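Local structure of flagellar hook associated protein type 3 FlgL (Legionella pneumophila subsp. pneumophila, 5YTI) at residues A[82-87]-A[333-338]; A[154-159]-A[176-181]; A[183-188]-A[291-296]. The protein probably serves as a structural component of the bacterial flagellum, a flagellin-family protein at the junction between hook and filament. All coordinates share one frame; numbering follows the deposited sequence.

The three contacts cluster in the middle of the elongated chain, their centres about 16 Å (interactions 1 and 2), 13 Å (1 and 3) and 12 Å (2 and 3) apart. Interaction 1 joins the long helices 49-96 and 316-374 and closes a loop of the chain within which the other two follow in series. Interactions 2 and 3 share the short helix 179-184, whose start is held by 154-159 and whose far end leads into the pairing with 291-296. I186 of interaction 3 packs on A334 and H337 of interaction 1. Together they tie the helical core to the hairpin beside it and to the root of the beta-rich part, and all three touch the second subunit.

Interaction 1: A[82-87]-A[333-338]; sequences NAVNSL and SALGHI
With chi1 at 166°, V84 sets CG1 anti to its backbone N and CG2 beside that nitrogen, and each methyl finds a different partner on 333-338. V84 CG1 meets L335 CD2 at 3.8 Å, the valine lying across the leucine. V84 CG2 lies against I338 CG2 at 3.7 Å, and here the side chains pass side by side, pointing opposite ways. I338 is shared in a similar way. Its CG1 branch is anti to the carbonyl carbon and continues fully extended (chi2 -176°), which carries the end methyl away from the V84 contact and toward L87. There the approach is tip to tip, with L87 CD1 and I338 CD1 3.7 Å apart. Closer to its backbone, L87 touches the other helix again, L87 CB lying 4.1 Å from L335 CG.

V84 and L87 are three residues apart, as are L335 and I338, so about one helical turn on each side brings together the four side chains that carry the contact, and they meet one another through apolar atoms. Both segments are helical throughout and run nearly antiparallel (165°), with their axes 10.2 Å apart at closest approach. Antiparallel packing of a long N-terminal helix against a long C-terminal one, here brought together across 245 intervening residues, is the hallmark of the helical core of flagellin-like proteins.

The pair is built into a larger bundle. Helix 104-125 covers another side of 82-87, its Y124 touching N82, A83 and S86, while I296 at the start of helix 296-307 packs on both L87 and A334. On the flank of 333-338, I186 of the loop after helix 179-184 lies against S333, A334 and H337, and P221 of the second subunit packs on L335.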
loop_
_atom_site.group_PDB
_atom_site.type_symbol
_atom_site.label_atom_id
_atom_site.label_comp_id
_atom_site.label_asym_id
_atom_site.label_seq_id
_atom_site.Cartn_x
_atom_site.Cartn_y
_atom_site.Cartn_z
ATOM N N ASN A 82 -10.231 10.571 15.339
ATOM C CA ASN A 82 -9.763 11.975 15.179
ATOM C C ASN A 82 -9.041 12.172 13.841
ATOM O O ASN A 82 -9.209 13.179 13.166
ATOM C CB ASN A 82 -8.744 12.376 16.280
ATOM C CG ASN A 82 -9.355 12.566 17.658
ATOM O OD1 ASN A 82 -10.527 12.906 17.804
ATOM N ND2 ASN A 82 -8.535 12.351 18.690
ATOM N N ALA A 83 -8.185 11.217 13.510
ATOM C CA ALA A 83 -7.353 11.320 12.358
ATOM C C ALA A 83 -8.177 11.179 11.090
ATOM O O ALA A 83 -7.784 11.689 10.021
ATOM C CB ALA A 83 -6.277 10.262 12.406
ATOM N N VAL A 84 -9.316 10.499 11.175
ATOM C CA VAL A 84 -10.208 10.456 10.007
ATOM C C VAL A 84 -10.824 11.848 9.831
ATOM O O VAL A 84 -10.781 12.420 8.747
ATOM C CB VAL A 84 -11.280 9.346 10.105
ATOM C CG1 VAL A 84 -12.393 9.551 9.069
ATOM C CG2 VAL A 84 -10.618 7.981 9.956
ATOM N N ASN A 85 -11.351 12.400 10.914
ATOM C CA ASN A 85 -11.821 13.783 10.914
ATOM C C ASN A 85 -10.900 14.737 10.164
ATOM O O ASN A 85 -11.357 15.519 9.316
ATOM C CB ASN A 85 -11.981 14.275 12.343
ATOM C CG ASN A 85 -13.240 13.755 12.975
ATOM O OD1 ASN A 85 -14.149 13.308 12.265
ATOM N ND2 ASN A 85 -13.312 13.805 14.312
ATOM N N SER A 86 -9.612 14.676 10.484
ATOM C CA SER A 86 -8.639 15.519 9.826
ATOM C C SER A 86 -8.579 15.240 8.311
ATOM O O SER A 86 -8.441 16.162 7.503
ATOM C CB SER A 86 -7.261 15.340 10.471
ATOM O OG SER A 86 -7.253 15.789 11.817
ATOM N N LEU A 87 -8.689 13.977 7.914
ATOM C CA LEU A 87 -8.569 13.642 6.516
ATOM C C LEU A 87 -9.808 13.979 5.794
ATOM O O LEU A 87 -9.748 14.239 4.607
ATOM C CB LEU A 87 -8.306 12.167 6.352
ATOM C CG LEU A 87 -6.865 11.821 6.734
ATOM C CD1 LEU A 87 -6.712 10.352 7.123
ATOM C CD2 LEU A 87 -5.941 12.193 5.577
ATOM N N SER A 333 -7.142 6.877 -0.561
ATOM C CA SER A 333 -6.406 5.647 -0.244
ATOM C C SER A 333 -6.136 5.561 1.258
ATOM O O SER A 333 -6.155 4.476 1.840
ATOM C CB SER A 333 -5.075 5.614 -0.986
ATOM O OG SER A 333 -5.161 4.931 -2.234
ATOM N N ALA A 334 -5.903 6.727 1.855
ATOM C CA ALA A 334 -5.542 6.855 3.229
ATOM C C ALA A 334 -6.763 6.888 4.117
ATOM O O ALA A 334 -6.750 6.382 5.218
ATOM C CB ALA A 334 -4.740 8.127 3.422
ATOM N N LEU A 335 -7.814 7.552 3.685
ATOM C CA LEU A 335 -9.056 7.413 4.384
ATOM C C LEU A 335 -9.334 5.934 4.456
ATOM O O LEU A 335 -9.570 5.424 5.522
ATOM C CB LEU A 335 -10.188 8.093 3.648
ATOM C CG LEU A 335 -10.577 9.451 4.209
ATOM C CD1 LEU A 335 -11.307 10.233 3.136
ATOM C CD2 LEU A 335 -11.445 9.273 5.447
ATOM N N GLY A 336 -9.281 5.236 3.333
ATOM C CA GLY A 336 -9.641 3.826 3.313
ATOM C C GLY A 336 -8.723 2.985 4.191
ATOM O O GLY A 336 -9.154 2.088 4.939
ATOM N N HIS A 337 -7.436 3.278 4.113
ATOM C CA HIS A 337 -6.469 2.467 4.797
ATOM C C HIS A 337 -6.688 2.513 6.289
ATOM O O HIS A 337 -6.528 1.519 6.990
ATOM C CB HIS A 337 -5.089 2.963 4.477
ATOM C CG HIS A 337 -4.053 2.383 5.361
ATOM N ND1 HIS A 337 -3.780 1.033 5.383
ATOM C CD2 HIS A 337 -3.243 2.958 6.282
ATOM C CE1 HIS A 337 -2.827 0.808 6.274
ATOM N NE2 HIS A 337 -2.492 1.960 6.839
ATOM N N ILE A 338 -7.041 3.677 6.787
ATOM C CA ILE A 338 -7.269 3.836 8.213
ATOM C C ILE A 338 -8.544 3.138 8.643
ATOM O O ILE A 338 -8.549 2.412 9.631
ATOM C CB ILE A 338 -7.316 5.314 8.610
ATOM C CG1 ILE A 338 -5.909 5.862 8.542
ATOM C CG2 ILE A 338 -7.831 5.501 10.020
ATOM C CD1 ILE A 338 -5.867 7.283 9.008
#

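Interaction 2: A[154-159]-A[176-181]; sequences YVYNGD and NDTGDN
Y156 lays its aromatic ring over the backbone at the start of helix 179-184, with D180 N 3.6 Å above the ring plane, over its centre. G179 C lies over the same face but toward the rim, and G179 CA comes to 3.5 Å from Y156 CE1. The opposite face is occupied by the tyrosine's own chain: G158 N sits over the ring centre, 3.5 Å from the plane. This sandwich follows from chi1 of 176°, which places CG beside the carbonyl carbon and brings the ring alongside the turn that follows. D180 adds its CB, 3.8 Å from Y156 CE2, and the carboxylate plane is inclined by 28° to the ring.

Y156 is the last residue of strand 154-156, which pairs with 146-148 in a two-stranded antiparallel hairpin. The contact thus docks the outgoing end of a beta hairpin onto the first turn of a short helix, with T178 in the N-cap position although its side chain makes no capping bond.

At the far end of the ring, D159 O lies in the ring plane, at its edge, 2.8 Å from Y156 OH. The carbonyl oxygen of F136 is a second acceptor within reach of this single hydroxyl proton, and F136 also bonds to G179 through the backbone. D159 O in turn rests against T178 CB at 3.4 Å. The carboxylate of D159 is engaged by T161 N and S139 OG. That of D180 divides its oxygens: OD1 is modelled near T178 OG1, at a separation too short to be taken literally, while OD2 accepts from S160 OG and forms a salt bridge with R185 of the second subunit.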
loop_
_atom_site.group_PDB
_atom_site.type_symbol
_atom_site.label_atom_id
_atom_site.label_comp_id
_atom_site.label_asym_id
_atom_site.label_seq_id
_atom_site.Cartn_x
_atom_site.Cartn_y
_atom_site.Cartn_z
ATOM N N TYR A 154 9.611 13.195 5.940
ATOM C CA TYR A 154 9.183 12.574 7.220
ATOM C C TYR A 154 9.532 11.104 7.302
ATOM O O TYR A 154 9.159 10.359 6.410
ATOM C CB TYR A 154 7.665 12.637 7.372
ATOM C CG TYR A 154 7.147 14.006 7.638
ATOM C CD1 TYR A 154 6.889 14.878 6.603
ATOM C CD2 TYR A 154 6.936 14.437 8.928
ATOM C CE1 TYR A 154 6.420 16.146 6.849
ATOM C CE2 TYR A 154 6.477 15.704 9.182
ATOM C CZ TYR A 154 6.219 16.547 8.130
ATOM O OH TYR A 154 5.765 17.817 8.369
ATOM N N VAL A 155 10.189 10.680 8.383
ATOM C CA VAL A 155 10.576 9.263 8.569
ATOM C C VAL A 155 9.924 8.672 9.815
ATOM O O VAL A 155 9.392 9.392 10.656
ATOM C CB VAL A 155 12.118 9.045 8.692
ATOM C CG1 VAL A 155 12.850 9.626 7.493
ATOM C CG2 VAL A 155 12.675 9.620 9.995
ATOM N N TYR A 156 10.013 7.349 9.930
ATOM C CA TYR A 156 9.442 6.603 11.048
ATOM C C TYR A 156 10.567 5.927 11.850
ATOM O O TYR A 156 11.392 5.164 11.312
ATOM C CB TYR A 156 8.429 5.576 10.514
ATOM C CG TYR A 156 7.858 4.682 11.567
ATOM C CD1 TYR A 156 6.985 5.173 12.520
ATOM C CD2 TYR A 156 8.189 3.346 11.613
ATOM C CE1 TYR A 156 6.467 4.352 13.497
ATOM C CE2 TYR A 156 7.676 2.509 12.590
ATOM C CZ TYR A 156 6.817 3.018 13.527
ATOM O OH TYR A 156 6.317 2.202 14.499
ATOM N N ASN A 157 10.594 6.236 13.139
ATOM C CA ASN A 157 11.701 5.847 14.009
ATOM C C ASN A 157 11.290 4.717 14.947
ATOM O O ASN A 157 12.052 4.313 15.828
ATOM C CB ASN A 157 12.210 7.057 14.823
ATOM C CG ASN A 157 12.476 8.265 13.954
ATOM O OD1 ASN A 157 11.864 9.308 14.160
ATOM N ND2 ASN A 157 13.361 8.123 12.952
ATOM N N GLY A 158 10.086 4.210 14.761
ATOM C CA GLY A 158 9.665 3.045 15.512
ATOM C C GLY A 158 10.100 1.773 14.807
ATOM O O GLY A 158 11.047 1.795 13.990
ATOM N N ASP A 159 9.411 0.672 15.158
ATOM C CA ASP A 159 9.509 -0.639 14.460
ATOM C C ASP A 159 8.109 -1.177 14.132
ATOM O O ASP A 159 7.075 -0.537 14.456
ATOM C CB ASP A 159 10.335 -1.680 15.261
ATOM C CG ASP A 159 9.641 -2.165 16.543
ATOM O OD1 ASP A 159 8.404 -2.188 16.577
ATOM O OD2 ASP A 159 10.331 -2.547 17.521
ATOM N N ASN A 176 -1.899 -3.061 20.079
ATOM C CA ASN A 176 -1.435 -1.832 19.445
ATOM C C ASN A 176 -1.316 -2.023 17.965
ATOM O O ASN A 176 -1.397 -3.143 17.454
ATOM C CB ASN A 176 -0.073 -1.391 20.008
ATOM C CG ASN A 176 1.051 -2.351 19.673
ATOM O OD1 ASN A 176 0.989 -3.538 19.953
ATOM N ND2 ASN A 176 2.100 -1.825 19.096
ATOM N N ASP A 177 -1.137 -0.907 17.276
ATOM C CA ASP A 177 -0.718 -0.920 15.881
ATOM C C ASP A 177 0.545 -0.069 15.759
ATOM O O ASP A 177 0.940 0.599 16.723
ATOM C CB ASP A 177 -1.815 -0.392 14.975
ATOM C CG ASP A 177 -3.066 -1.247 14.999
ATOM O OD1 ASP A 177 -3.919 -1.027 15.888
ATOM O OD2 ASP A 177 -3.230 -2.108 14.098
ATOM N N THR A 178 1.195 -0.103 14.596
ATOM C CA THR A 178 2.453 0.619 14.442
ATOM C C THR A 178 2.443 1.586 13.274
ATOM O O THR A 178 1.796 1.353 12.257
ATOM C CB THR A 178 3.671 -0.339 14.369
ATOM O OG1 THR A 178 3.653 -1.103 13.155
ATOM C CG2 THR A 178 3.654 -1.263 15.564
ATOM N N GLY A 179 3.190 2.672 13.443
ATOM C CA GLY A 179 3.120 3.846 12.568
ATOM C C GLY A 179 3.443 3.546 11.133
ATOM O O GLY A 179 2.897 4.186 10.231
ATOM N N ASP A 180 4.323 2.569 10.921
ATOM C CA ASP A 180 4.683 2.165 9.569
ATOM C C ASP A 180 3.450 1.598 8.880
ATOM O O ASP A 180 3.200 1.867 7.716
ATOM C CB ASP A 180 5.818 1.142 9.567
ATOM C CG ASP A 180 5.374 -0.217 10.108
ATOM O OD1 ASP A 180 4.923 -0.259 11.284
ATOM O OD2 ASP A 180 5.469 -1.224 9.356
ATOM N N ASN A 181 2.641 0.844 9.611
ATOM C CA ASN A 181 1.388 0.380 9.031
ATOM C C ASN A 181 0.332 1.479 8.959
ATOM O O ASN A 181 -0.302 1.628 7.935
ATOM C CB ASN A 181 0.825 -0.826 9.776
ATOM C CG ASN A 181 -0.336 -1.439 9.058
ATOM O OD1 ASN A 181 -0.294 -1.652 7.851
ATOM N ND2 ASN A 181 -1.395 -1.677 9.773
#

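Interaction 3: A[183-188]-A[291-296]; sequences FMRIPS and AKNESI
F183 and I296 meet obliquely, ring atom F183 CD1 lying 3.7 Å from the end methyl CD1 of I296. The same isoleucine receives I186 from another direction, I186 CD1 touching I296 CG1 at 3.6 Å, so I296 bridges two side chains of 183-188. Its backbone is fixed as well: I296 N donates to F183 O over 3.1 Å, almost straight in line with the carbonyl (177° at the oxygen). M184, a selenomethionine, points its CB away from 291-296, but bends at chi2 and chi3 bring M184 CE back to 3.9 Å from S295 CB.

R185 runs crosswise over N293, R185 CB against N293 CG at 3.6 Å. Their polar ends turn to the second subunit, where R185 forms a salt bridge with D180 and N293 ND2 bonds N181 OD1.

Further along, the backbones pair about P187 and N293. E294 N donates to I186 O at 3.0 Å and S188 N to K292 O at 3.1 Å, both donors tilted out of the carbonyl plane by about 30°. S188 adds a side-chain bond next to the bridge: chi1 of 52° sets OG between its own N and carbonyl carbon, where S188 OG accepts from K292 N at 3.0 Å.

Beyond the pairing, S295 OG caps S298 N at the start of helix 296-307, and E294 reaches S298 and R302 of that helix. Toward the other end, 183-188 leads on to strand 193-197, while 291-296 comes from its antiparallel neighbour 285-290. The bridge at P187 and N293, followed two residues later by the N-cap S295, lies where these two antiparallel segments pass between helical core and beta-rich domain, consistent with the two-segment link between such domains in flagellin.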
loop_
_atom_site.group_PDB
_atom_site.type_symbol
_atom_site.label_atom_id
_atom_site.label_comp_id
_atom_site.label_asym_id
_atom_site.label_seq_id
_atom_site.Cartn_x
_atom_site.Cartn_y
_atom_site.Cartn_z
ATOM N N PHE A 183 0.407 5.026 9.227
ATOM C CA PHE A 183 0.656 6.319 8.614
ATOM C C PHE A 183 1.601 6.362 7.422
ATOM O O PHE A 183 1.479 7.257 6.608
ATOM C CB PHE A 183 1.200 7.264 9.681
ATOM C CG PHE A 183 0.245 7.511 10.813
ATOM C CD1 PHE A 183 -0.757 8.434 10.687
ATOM C CD2 PHE A 183 0.373 6.828 12.005
ATOM C CE1 PHE A 183 -1.639 8.664 11.730
ATOM C CE2 PHE A 183 -0.499 7.048 13.057
ATOM C CZ PHE A 183 -1.508 7.970 12.924
HETATM N N MSE A 184 2.545 5.434 7.304
HETATM C CA MSE A 184 3.628 5.608 6.316
HETATM C C MSE A 184 3.485 4.891 4.992
HETATM O O MSE A 184 3.803 5.444 3.935
HETATM C CB MSE A 184 4.990 5.244 6.884
HETATM C CG MSE A 184 5.194 5.769 8.305
HETATM SE SE MSE A 184 5.638 7.692 8.396
HETATM C CE MSE A 184 7.037 7.643 7.013
ATOM N N ARG A 185 3.051 3.647 4.998
ATOM C CA ARG A 185 3.054 2.888 3.754
ATOM C C ARG A 185 1.662 2.825 3.183
ATOM O O ARG A 185 0.841 2.036 3.625
ATOM C CB ARG A 185 3.573 1.485 3.998
ATOM C CG ARG A 185 4.829 1.425 4.841
ATOM C CD ARG A 185 5.864 2.439 4.412
ATOM N NE ARG A 185 7.121 2.182 5.105
ATOM C CZ ARG A 185 8.257 2.805 4.821
ATOM N NH1 ARG A 185 8.285 3.734 3.872
ATOM N NH2 ARG A 185 9.366 2.501 5.478
ATOM N N ILE A 186 1.404 3.691 2.213
ATOM C CA ILE A 186 0.095 3.837 1.584
ATOM C C ILE A 186 0.443 4.137 0.167
ATOM O O ILE A 186 1.268 5.005 -0.090
ATOM C CB ILE A 186 -0.667 5.026 2.147
ATOM C CG1 ILE A 186 -0.762 4.888 3.650
ATOM C CG2 ILE A 186 -2.038 5.124 1.525
ATOM C CD1 ILE A 186 -1.653 5.922 4.280
ATOM N N PRO A 187 -0.141 3.402 -0.763
ATOM C CA PRO A 187 0.392 3.593 -2.087
ATOM C C PRO A 187 -0.101 4.901 -2.683
ATOM O O PRO A 187 -1.235 5.380 -2.406
ATOM C CB PRO A 187 -0.127 2.370 -2.870
ATOM C CG PRO A 187 -0.782 1.483 -1.851
ATOM C CD PRO A 187 -1.222 2.413 -0.752
ATOM N N SER A 188 0.789 5.473 -3.484
ATOM C CA SER A 188 0.543 6.716 -4.187
ATOM C C SER A 188 -0.277 6.474 -5.426
ATOM O O SER A 188 -0.478 5.328 -5.852
ATOM C CB SER A 188 1.862 7.331 -4.606
ATOM O OG SER A 188 2.652 6.379 -5.321
ATOM N N ALA A 291 2.968 2.269 -8.331
ATOM C CA ALA A 291 2.726 2.945 -7.099
ATOM C C ALA A 291 3.856 2.717 -6.137
ATOM O O ALA A 291 4.524 1.688 -6.148
ATOM C CB ALA A 291 1.450 2.462 -6.495
ATOM N N LYS A 292 4.014 3.687 -5.259
ATOM C CA LYS A 292 5.169 3.788 -4.409
ATOM C C LYS A 292 4.664 4.054 -3.011
ATOM O O LYS A 292 3.771 4.870 -2.848
ATOM C CB LYS A 292 5.980 4.971 -4.898
ATOM C CG LYS A 292 7.397 5.026 -4.388
ATOM C CD LYS A 292 8.070 6.286 -4.915
ATOM C CE LYS A 292 9.569 6.307 -4.634
ATOM N NZ LYS A 292 9.898 6.774 -3.248
ATOM N N ASN A 293 5.197 3.386 -1.998
ATOM C CA ASN A 293 4.760 3.728 -0.648
ATOM C C ASN A 293 5.081 5.190 -0.340
ATOM O O ASN A 293 6.133 5.696 -0.709
ATOM C CB ASN A 293 5.352 2.796 0.407
ATOM C CG ASN A 293 4.579 1.490 0.520
ATOM O OD1 ASN A 293 3.356 1.455 0.298
ATOM N ND2 ASN A 293 5.290 0.398 0.860
ATOM N N GLU A 294 4.150 5.876 0.312
ATOM C CA GLU A 294 4.340 7.286 0.607
ATOM C C GLU A 294 3.402 7.701 1.741
ATOM O O GLU A 294 2.179 7.497 1.632
ATOM C CB GLU A 294 4.122 8.133 -0.671
ATOM C CG GLU A 294 3.352 9.433 -0.435
ATOM C CD GLU A 294 3.424 10.450 -1.573
ATOM O OE1 GLU A 294 3.263 10.074 -2.738
ATOM O OE2 GLU A 294 3.593 11.659 -1.291
ATOM N N SER A 295 3.979 8.290 2.803
ATOM C CA SER A 295 3.239 8.694 4.035
ATOM C C SER A 295 2.102 9.640 3.785
ATOM O O SER A 295 2.126 10.399 2.838
ATOM C CB SER A 295 4.171 9.348 5.082
ATOM O OG SER A 295 4.844 10.519 4.615
ATOM N N ILE A 296 1.094 9.601 4.635
ATOM C CA ILE A 296 0.040 10.586 4.525
ATOM C C ILE A 296 0.700 11.929 4.586
ATOM O O ILE A 296 0.308 12.862 3.915
ATOM C CB ILE A 296 -0.915 10.561 5.706
ATOM C CG1 ILE A 296 -1.602 9.218 5.803
ATOM C CG2 ILE A 296 -1.978 11.626 5.553
ATOM C CD1 ILE A 296 -1.962 8.906 7.247
#